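DMSP lyase (Ruegeria pomeroyi, PDB 5CU1) is a lyase of the cupin superfamily, with a beta-sandwich core that holds an iron(III) ion and helices from the N-terminal part of the chain packed against it. Local coordinates at residues A[26-29]-A[30-34]; A[53-57]-A[58-62]; A[68-71]-A[72-75]; A[74-77]-A[78-82]. One frame throughout, in Å; residues are numbered along the deposited sequence.

Contact 1. Residues A[26-29]-A[30-34]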
loop_
_atom_site.group_PDB
_atom_site.type_symbol
_atom_site.label_atom_id
_atom_site.label_comp_id
_atom_site.label_asym_id
_atom_site.label_seq_id
_atom_site.Cartn_x
_atom_site.Cartn_y
_atom_site.Cartn_z
ATOM N N PHE A 26 -7.449 9.545 -5.584
ATOM C CA PHE A 26 -7.000 8.445 -6.346
ATOM C C PHE A 26 -7.157 8.558 -7.879
ATOM O O PHE A 26 -6.222 8.405 -8.500
ATOM C CB PHE A 26 -7.285 7.073 -5.715
ATOM C CG PHE A 26 -6.866 5.969 -6.542
ATOM C CD1 PHE A 26 -5.608 5.700 -6.703
ATOM C CD2 PHE A 26 -7.763 5.276 -7.295
ATOM C CE1 PHE A 26 -5.199 4.805 -7.588
ATOM C CE2 PHE A 26 -7.332 4.333 -8.171
ATOM C CZ PHE A 26 -6.045 4.085 -8.288
ATOM N N GLN A 27 -8.368 8.839 -8.316
ATOM C CA GLN A 27 -8.842 8.957 -9.663
ATOM C C GLN A 27 -8.105 10.009 -10.462
ATOM O O GLN A 27 -7.785 9.828 -11.577
ATOM C CB GLN A 27 -10.360 9.145 -9.638
ATOM C CG GLN A 27 -11.084 7.903 -9.417
ATOM C CD GLN A 27 -12.491 8.067 -9.125
ATOM O OE1 GLN A 27 -12.828 8.968 -8.545
ATOM N NE2 GLN A 27 -13.324 7.164 -9.571
ATOM N N ALA A 28 -7.883 11.126 -9.804
ATOM C CA ALA A 28 -7.094 12.221 -10.293
ATOM C C ALA A 28 -5.725 12.011 -10.323
ATOM O O ALA A 28 -5.235 12.409 -11.151
ATOM C CB ALA A 28 -7.403 13.502 -9.595
ATOM N N LEU A 29 -5.070 11.226 -9.552
ATOM C CA LEU A 29 -3.634 10.947 -9.707
ATOM C C LEU A 29 -3.255 9.943 -10.604
ATOM O O LEU A 29 -2.288 9.984 -11.103
ATOM C CB LEU A 29 -3.166 10.501 -8.343
ATOM C CG LEU A 29 -1.845 9.903 -8.129
ATOM C CD1 LEU A 29 -0.878 10.954 -8.172
ATOM C CD2 LEU A 29 -1.860 9.237 -6.940
ATOM N N HIS A 30 -4.134 9.088 -10.822
ATOM C CA HIS A 30 -4.111 8.074 -11.715
ATOM C C HIS A 30 -4.040 8.636 -13.073
ATOM O O HIS A 30 -3.159 8.348 -13.746
ATOM C CB HIS A 30 -5.286 7.298 -11.635
ATOM C CG HIS A 30 -5.315 6.119 -12.528
ATOM N ND1 HIS A 30 -5.792 6.149 -13.771
ATOM C CD2 HIS A 30 -4.931 4.876 -12.328
ATOM C CE1 HIS A 30 -5.751 4.965 -14.271
ATOM N NE2 HIS A 30 -5.237 4.177 -13.414
ATOM N N ALA A 31 -4.952 9.465 -13.339
ATOM C CA ALA A 31 -4.902 10.276 -14.379
ATOM C C ALA A 31 -3.702 11.149 -14.623
ATOM O O ALA A 31 -3.321 11.154 -15.676
ATOM C CB ALA A 31 -6.207 10.913 -14.730
ATOM N N ARG A 32 -3.074 11.761 -13.689
ATOM C CA ARG A 32 -1.895 12.538 -13.888
ATOM C C ARG A 32 -0.562 11.871 -14.031
ATOM O O ARG A 32 0.387 12.457 -14.404
ATOM C CB ARG A 32 -1.752 13.598 -12.885
ATOM C CG ARG A 32 -2.888 13.978 -12.101
ATOM C CD ARG A 32 -2.590 15.202 -11.241
ATOM N NE ARG A 32 -2.021 14.885 -10.053
ATOM C CZ ARG A 32 -2.642 14.709 -8.963
ATOM N NH1 ARG A 32 -3.806 14.932 -8.747
ATOM N NH2 ARG A 32 -1.956 14.443 -8.017
ATOM N N GLU A 33 -0.557 10.622 -13.715
ATOM C CA GLU A 33 0.554 9.804 -13.591
ATOM C C GLU A 33 0.612 8.656 -14.514
ATOM O O GLU A 33 0.012 7.766 -14.339
ATOM C CB GLU A 33 0.759 9.305 -12.118
ATOM C CG GLU A 33 1.060 10.315 -11.015
ATOM C CD GLU A 33 2.383 10.898 -10.978
ATOM O OE1 GLU A 33 3.167 10.472 -11.489
ATOM O OE2 GLU A 33 2.666 11.726 -10.456
ATOM N N PRO A 34 1.474 8.686 -15.512
ATOM C CA PRO A 34 1.530 7.662 -16.551
ATOM C C PRO A 34 1.817 6.232 -16.167
ATOM O O PRO A 34 1.382 5.352 -16.766
ATOM C CB PRO A 34 2.604 8.220 -17.466
ATOM C CG PRO A 34 2.665 9.552 -17.183
ATOM C CD PRO A 34 2.417 9.758 -15.847
#
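Phe26 and His30 pair one turn apart near the C-terminal end of alpha-helix 17-32, which lies against the cupin beta-sandwich. Their rings form an offset edge-to-face (T-shaped) pair: the edge of His30 is turned toward the face of Phe26, with centroids 5.9 Å apart and planes at 63°. Both side chains swing anti to the backbone N, which sends the two rings off the same flank of the helix. Leu42 covers this aromatic flank, and Phe26 also reaches Leu192 and Leu194 of strand 189-196.

The backbone bonds are those of an alpha-helix coming to its end. His30 N donates to Phe26 O at 3.2 Å, whereas the next two bonds, Ala31 N to Gln27 O and Arg32 N to Ala28 O, are weak.

Van der Waals contacts centre on Leu29. The Arg32 chain bends at chi3 (-86°) and lays one face of its guanidinium over Leu29 CA, 4.0 Å from the plane. Glu33, the N-cap residue of helix 34-39, turns its carboxylate to Tyr73, while its aliphatic part packs on the leucine: Leu29 CD1 lies 3.5 Å from Glu33 CG.

Contact 2. Residues A[53-57]-A[58-62]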
loop_
_atom_site.group_PDB
_atom_site.type_symbol
_atom_site.label_atom_id
_atom_site.label_comp_id
_atom_site.label_asym_id
_atom_site.label_seq_id
_atom_site.Cartn_x
_atom_site.Cartn_y
_atom_site.Cartn_z
ATOM N N PRO A 53 -14.749 -1.244 10.084
ATOM C CA PRO A 53 -13.484 -0.822 10.694
ATOM C C PRO A 53 -12.753 -1.754 11.707
ATOM O O PRO A 53 -13.366 -2.422 12.493
ATOM C CB PRO A 53 -13.794 0.493 11.241
ATOM C CG PRO A 53 -14.979 0.388 11.698
ATOM C CD PRO A 53 -15.704 -0.163 10.546
ATOM N N VAL A 54 -11.433 -1.791 11.525
ATOM C CA VAL A 54 -10.511 -2.367 12.333
ATOM C C VAL A 54 -9.406 -1.378 12.526
ATOM O O VAL A 54 -8.880 -0.964 11.642
ATOM C CB VAL A 54 -10.004 -3.623 11.702
ATOM C CG1 VAL A 54 -8.817 -4.172 12.429
ATOM C CG2 VAL A 54 -11.049 -4.658 11.456
ATOM N N ARG A 55 -9.131 -1.000 13.782
ATOM C CA ARG A 55 -7.997 -0.201 14.206
ATOM C C ARG A 55 -6.935 -1.024 14.760
ATOM O O ARG A 55 -7.206 -1.926 15.520
ATOM C CB ARG A 55 -8.301 0.837 15.233
ATOM C CG ARG A 55 -8.604 2.290 14.916
ATOM C CD ARG A 55 -7.621 3.006 14.083
ATOM N NE ARG A 55 -7.318 4.380 14.151
ATOM C CZ ARG A 55 -6.549 4.980 14.976
ATOM N NH1 ARG A 55 -6.021 4.523 16.010
ATOM N NH2 ARG A 55 -6.220 6.068 14.698
ATOM N N ILE A 56 -5.738 -0.628 14.358
ATOM C CA ILE A 56 -4.436 -1.095 14.717
ATOM C C ILE A 56 -3.489 -0.017 15.006
ATOM O O ILE A 56 -3.616 0.885 14.572
ATOM C CB ILE A 56 -3.851 -2.184 13.789
ATOM C CG1 ILE A 56 -3.278 -1.725 12.404
ATOM C CG2 ILE A 56 -4.779 -3.349 13.780
ATOM C CD1 ILE A 56 -2.755 -2.835 11.662
ATOM N N PRO A 57 -2.526 -0.234 15.837
ATOM C CA PRO A 57 -1.513 0.741 16.176
ATOM C C PRO A 57 -0.724 1.444 15.053
ATOM O O PRO A 57 -0.478 2.508 15.120
ATOM C CB PRO A 57 -0.619 0.017 17.069
ATOM C CG PRO A 57 -1.387 -0.956 17.536
ATOM C CD PRO A 57 -2.223 -1.441 16.506
ATOM N N PRO A 58 -0.453 0.565 13.964
ATOM C CA PRO A 58 0.087 1.214 12.814
ATOM C C PRO A 58 -0.567 2.385 12.269
ATOM O O PRO A 58 0.053 3.021 11.750
ATOM C CB PRO A 58 0.170 0.093 11.795
ATOM C CG PRO A 58 0.416 -0.994 12.487
ATOM C CD PRO A 58 -0.482 -0.892 13.614
ATOM N N ALA A 59 -1.867 2.491 12.347
ATOM C CA ALA A 59 -2.745 3.596 11.972
ATOM C C ALA A 59 -2.456 4.836 12.714
ATOM O O ALA A 59 -2.214 5.709 12.215
ATOM C CB ALA A 59 -4.144 3.208 12.136
ATOM N N ALA A 60 -2.373 4.757 13.991
ATOM C CA ALA A 60 -1.765 5.704 14.871
ATOM C C ALA A 60 -0.458 6.194 14.452
ATOM O O ALA A 60 -0.300 7.290 14.392
ATOM C CB ALA A 60 -1.734 5.286 16.313
ATOM N N LEU A 61 0.457 5.342 14.186
ATOM C CA LEU A 61 1.686 5.660 13.550
ATOM C C LEU A 61 1.647 6.508 12.285
ATOM O O LEU A 61 2.300 7.350 12.207
ATOM C CB LEU A 61 2.731 4.532 13.554
ATOM C CG LEU A 61 3.083 3.617 14.730
ATOM C CD1 LEU A 61 3.733 2.328 14.385
ATOM C CD2 LEU A 61 3.864 4.393 15.663
ATOM N N MET A 62 0.877 6.172 11.327
ATOM C CA MET A 62 0.645 6.877 10.125
ATOM C C MET A 62 0.086 8.213 10.312
ATOM O O MET A 62 0.524 9.005 9.724
ATOM C CB MET A 62 -0.126 6.058 9.110
ATOM C CG MET A 62 -0.188 6.490 7.620
ATOM S SD MET A 62 -0.915 5.547 6.375
ATOM C CE MET A 62 -2.314 5.923 6.595
#
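Pro57 and Pro58, the consecutive prolines at the start of helix 57-64, bury the most surface here, with Ala59 next. Their rings lie side by side and point the same way; Pro57 CD is 3.4 Å from Pro58 CD, a closeness the shared peptide link largely imposes. Ile56 brings the end of its longer branch to the Pro58 ring, with Ile56 CD1 3.6 Å from Pro58 CD, although the detail of this fit is doubtful because another carbon of the same branch is modelled too close to the ring. The isoleucine side chain also packs on Trp89 and Leu91.

Neither proline has an N-H to give, but the first turn is closed on the carbonyls of Ile56 and Pro57. Leu61 N donates to Pro57 O at 3.1 Å, and Ala59 N to Ile56 O at 3.3 Å.

Ala59 also meets Arg55. The arginine chain, bent at chi2 and chi3, reaches forward over the first turn, and Ala59 CB sits over one guanidinium face, 3.9 Å above its plane and toward the rim. The charge itself is matched by Glu63, one turn further on, in a salt bridge from NH2.

Proline is well suited to the first turn of an alpha-helix, where backbone N-H groups have no helical carbonyl to bond; the pair here marks the N-terminus of helix 57-64, where a loop runs into it.

Contact 3. Residues A[68-71]-A[72-75]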
loop_
_atom_site.group_PDB
_atom_site.type_symbol
_atom_site.label_atom_id
_atom_site.label_comp_id
_atom_site.label_asym_id
_atom_site.label_seq_id
_atom_site.Cartn_x
_atom_site.Cartn_y
_atom_site.Cartn_z
ATOM N N LEU A 68 6.604 12.182 6.906
ATOM C CA LEU A 68 6.009 11.777 5.620
ATOM C C LEU A 68 5.838 12.996 4.605
ATOM O O LEU A 68 4.849 13.360 4.283
ATOM C CB LEU A 68 4.705 11.060 5.860
ATOM C CG LEU A 68 4.535 9.717 6.341
ATOM C CD1 LEU A 68 3.198 9.484 6.796
ATOM C CD2 LEU A 68 5.073 8.689 5.496
ATOM N N THR A 69 6.953 13.584 4.315
ATOM C CA THR A 69 7.479 14.459 3.244
ATOM C C THR A 69 7.130 14.221 1.793
ATOM O O THR A 69 7.297 13.217 1.354
ATOM C CB THR A 69 8.995 14.591 3.539
ATOM O OG1 THR A 69 9.241 15.525 4.549
ATOM C CG2 THR A 69 9.741 14.965 2.594
ATOM N N THR A 70 6.632 15.176 1.149
ATOM C CA THR A 70 6.353 15.097 -0.250
ATOM C C THR A 70 6.749 16.311 -1.179
ATOM O O THR A 70 7.019 17.377 -0.777
ATOM C CB THR A 70 4.852 14.952 -0.681
ATOM O OG1 THR A 70 3.939 15.327 0.248
ATOM C CG2 THR A 70 4.558 13.837 -1.160
ATOM N N THR A 71 6.579 16.067 -2.466
ATOM C CA THR A 71 6.610 17.001 -3.566
ATOM C C THR A 71 5.251 17.373 -3.998
ATOM O O THR A 71 4.780 18.298 -3.645
ATOM C CB THR A 71 7.415 16.354 -4.603
ATOM O OG1 THR A 71 7.004 15.061 -4.748
ATOM C CG2 THR A 71 8.723 16.297 -4.128
ATOM N N ALA A 72 4.629 16.525 -4.699
ATOM C CA ALA A 72 3.424 16.730 -5.358
ATOM C C ALA A 72 2.183 16.022 -4.927
ATOM O O ALA A 72 1.321 16.178 -5.574
ATOM C CB ALA A 72 3.728 16.414 -6.767
ATOM N N TYR A 73 2.147 15.346 -3.805
ATOM C CA TYR A 73 1.293 14.261 -3.388
ATOM C C TYR A 73 0.720 14.348 -1.974
ATOM O O TYR A 73 0.186 13.495 -1.530
ATOM C CB TYR A 73 2.004 12.870 -3.608
ATOM C CG TYR A 73 2.630 12.633 -4.962
ATOM C CD1 TYR A 73 1.868 12.495 -6.034
ATOM C CD2 TYR A 73 3.972 12.695 -5.159
ATOM C CE1 TYR A 73 2.404 12.386 -7.238
ATOM C CE2 TYR A 73 4.510 12.543 -6.346
ATOM C CZ TYR A 73 3.712 12.346 -7.391
ATOM O OH TYR A 73 4.095 12.241 -8.526
ATOM N N ALA A 74 0.682 15.505 -1.396
ATOM C CA ALA A 74 0.040 15.842 -0.156
ATOM C C ALA A 74 -1.341 15.654 -0.042
ATOM O O ALA A 74 -1.772 15.212 0.897
ATOM C CB ALA A 74 0.427 17.165 0.338
ATOM N N ALA A 75 -2.114 15.843 -1.065
ATOM C CA ALA A 75 -3.558 15.606 -0.953
ATOM C C ALA A 75 -4.042 14.231 -0.605
ATOM O O ALA A 75 -4.822 14.080 0.146
ATOM C CB ALA A 75 -4.269 16.130 -2.139
#
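Thr70 and Tyr73 meet where the loop after helix 57-64 turns into helix 74-83, and their contact is apolar. The methyl of Thr70, CG2, lies 3.7 Å from Tyr73 CB and comes to the ring at its edge, near the plane; the two side chains cross at about a right angle. Tyr73 CG stands anti to the carbonyl carbon (chi1 -49°), which sets the ring beside Thr71, the two side chains pointing the same way. Ala72 CB covers one ring face from 3.9 Å above the plane, over its centre, so a methyl at the edge and another over a face frame the aromatic group. Further apolar cover comes from Leu29 of helix 17-32 and from Phe148, whose ring makes an edge-to-face pair with Tyr73.

The two threonine hydroxyls lie near the chain. Thr71 OG1 stands 2.8 Å from Ala72 N and also approaches the tyrosine ring, 3.9 Å from Tyr73 CD2. Thr70 OG1 lies 3.7 Å from Ala74 N, at the first residue of the helix.

Tyr73 is at the N-cap position of helix 74-83, and its phenol is hydrogen-bonded to OE2 of Glu33, distant in sequence and itself an N-cap residue. With no clear hydrogen bond between 68-71 and 72-75, the side chains of the bend meet mainly through methyl and ring contacts. Pairing the phenol hydroxyl with a carboxylate satisfies the one polar atom of the tyrosine side chain and leaves the body of the ring to the apolar contacts with Leu29, Thr70 and Ala72.

Contact 4. Residues A[74-77]-A[78-82]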
loop_
_atom_site.group_PDB
_atom_site.type_symbol
_atom_site.label_atom_id
_atom_site.label_comp_id
_atom_site.label_asym_id
_atom_site.label_seq_id
_atom_site.Cartn_x
_atom_site.Cartn_y
_atom_site.Cartn_z
ATOM N N ALA A 74 0.682 15.505 -1.396
ATOM C CA ALA A 74 0.040 15.842 -0.156
ATOM C C ALA A 74 -1.341 15.654 -0.042
ATOM O O ALA A 74 -1.772 15.212 0.897
ATOM C CB ALA A 74 0.427 17.165 0.338
ATOM N N ALA A 75 -2.114 15.843 -1.065
ATOM C CA ALA A 75 -3.558 15.606 -0.953
ATOM C C ALA A 75 -4.042 14.231 -0.605
ATOM O O ALA A 75 -4.822 14.080 0.146
ATOM C CB ALA A 75 -4.269 16.130 -2.139
ATOM N N ILE A 76 -3.460 13.306 -1.307
ATOM C CA ILE A 76 -3.750 11.921 -1.281
ATOM C C ILE A 76 -3.233 11.279 -0.122
ATOM O O ILE A 76 -3.862 10.590 0.383
ATOM C CB ILE A 76 -3.541 11.209 -2.665
ATOM C CG1 ILE A 76 -4.160 9.872 -2.673
ATOM C CG2 ILE A 76 -2.137 11.124 -3.027
ATOM C CD1 ILE A 76 -4.033 9.072 -3.862
ATOM N N ARG A 77 -2.062 11.603 0.219
ATOM C CA ARG A 77 -1.516 11.358 1.426
ATOM C C ARG A 77 -2.393 11.694 2.633
ATOM O O ARG A 77 -2.535 10.925 3.374
ATOM C CB ARG A 77 -0.232 11.962 1.484
ATOM C CG ARG A 77 0.547 11.735 2.728
ATOM C CD ARG A 77 0.602 12.903 3.555
ATOM N NE ARG A 77 1.661 13.775 3.412
ATOM C CZ ARG A 77 1.780 15.035 3.724
ATOM N NH1 ARG A 77 1.064 15.899 4.078
ATOM N NH2 ARG A 77 2.783 15.465 3.567
ATOM N N ASP A 78 -2.876 12.894 2.745
ATOM C CA ASP A 78 -3.761 13.405 3.739
ATOM C C ASP A 78 -5.070 12.709 3.782
ATOM O O ASP A 78 -5.484 12.316 4.722
ATOM C CB ASP A 78 -3.829 14.915 3.788
ATOM C CG ASP A 78 -2.470 15.601 3.987
ATOM O OD1 ASP A 78 -1.617 15.216 4.513
ATOM O OD2 ASP A 78 -2.200 16.620 3.657
ATOM N N ALA A 79 -5.556 12.452 2.637
ATOM C CA ALA A 79 -6.622 11.606 2.402
ATOM C C ALA A 79 -6.510 10.164 2.793
ATOM O O ALA A 79 -7.231 9.805 3.453
ATOM C CB ALA A 79 -7.162 11.873 1.097
ATOM N N PHE A 80 -5.414 9.531 2.581
ATOM C CA PHE A 80 -5.050 8.286 3.110
ATOM C C PHE A 80 -5.143 8.224 4.743
ATOM O O PHE A 80 -5.606 7.350 5.287
ATOM C CB PHE A 80 -3.784 7.659 2.436
ATOM C CG PHE A 80 -3.977 6.845 1.175
ATOM C CD1 PHE A 80 -4.846 5.845 1.120
ATOM C CD2 PHE A 80 -3.269 7.153 -0.014
ATOM C CE1 PHE A 80 -5.000 5.197 -0.012
ATOM C CE2 PHE A 80 -3.446 6.451 -1.124
ATOM C CZ PHE A 80 -4.308 5.494 -1.132
ATOM N N ILE A 81 -4.590 9.195 5.383
ATOM C CA ILE A 81 -4.701 9.487 6.691
ATOM C C ILE A 81 -6.055 9.724 7.232
ATOM O O ILE A 81 -6.335 9.172 8.103
ATOM C CB ILE A 81 -3.697 10.502 7.094
ATOM C CG1 ILE A 81 -2.387 10.012 6.837
ATOM C CG2 ILE A 81 -3.741 10.850 8.487
ATOM C CD1 ILE A 81 -1.359 10.979 6.922
ATOM N N ALA A 82 -6.810 10.602 6.681
ATOM C CA ALA A 82 -8.162 10.815 6.976
ATOM C C ALA A 82 -9.139 9.663 6.949
ATOM O O ALA A 82 -9.745 9.471 7.842
ATOM C CB ALA A 82 -8.688 12.126 6.441
#
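Successive i to i+4 backbone bonds define this part of alpha-helix 74-83: Asp78 N donates to Ala74 O, Ala79 N to Ala75 O and Phe80 N to Ile76 O, the last at 2.9 Å, while Ile81 N to Arg77 O is weak. The helix is amphipathic, with one flank laid on the cupin beta-sandwich.

Ile76 and Phe80 form that inner flank. They lie side by side, one turn apart, and point the same way; Ile76 CG1 is 3.8 Å from Phe80 CE2, and Ile76 CD1 touches the same ring carbon. With CG1 anti to the backbone N (chi1 -166°) and the chain fully extended beyond it, the isoleucine runs along the ring. Both residues pack on Leu150 of strand 144-150, Phe80 also on Met190 and Leu192, and helix 17-32 closes over them through Leu22, Glu25 and Leu29.

Arg77 and Asp78, neighbours in sequence, form a salt bridge. The arginine chain bends at chi2 and chi3 and turns its guanidinium back over Ala74, whose CB lies 4.0 Å above one face toward the rim. Its NH2 also makes a weak hydrogen bond to Leu68 O, so the group is tied to the preceding loop as well. The guanidinium and carboxylate planes are 50° apart, and a second bond, from Arg77 NH1 to Asp78 OD2 at 3.4 Å, is weak. The main bond is nearly straight at 173°: Arg77 NH1 meets Asp78 OD1 at 2.8 Å on the syn side, tilted from the carboxylate plane, with the oxygen lying in the guanidinium plane.

In the fold
Contacts 3 and 4 are continuous, sharing Ala74 and Ala75, with centres about 9 Å apart; across them Thr70 OG1 lies 3.5 Å from Arg77 NH2. Contact 1 meets both: Glu33 OE2 lies 2.5 Å from Tyr73 OH of contact 3, and Leu29 CD2 lies 3.8 Å from Ile76 CD1 of contact 4. Contact 2 touches contact 4 through Met62 CE, 3.8 Å from Phe80 O, while remaining about 13 Å from contact 1 at the nearest atoms. None of the four supplies a ligand to the iron(III) ion, which is bound by His141, Glu145 and His180.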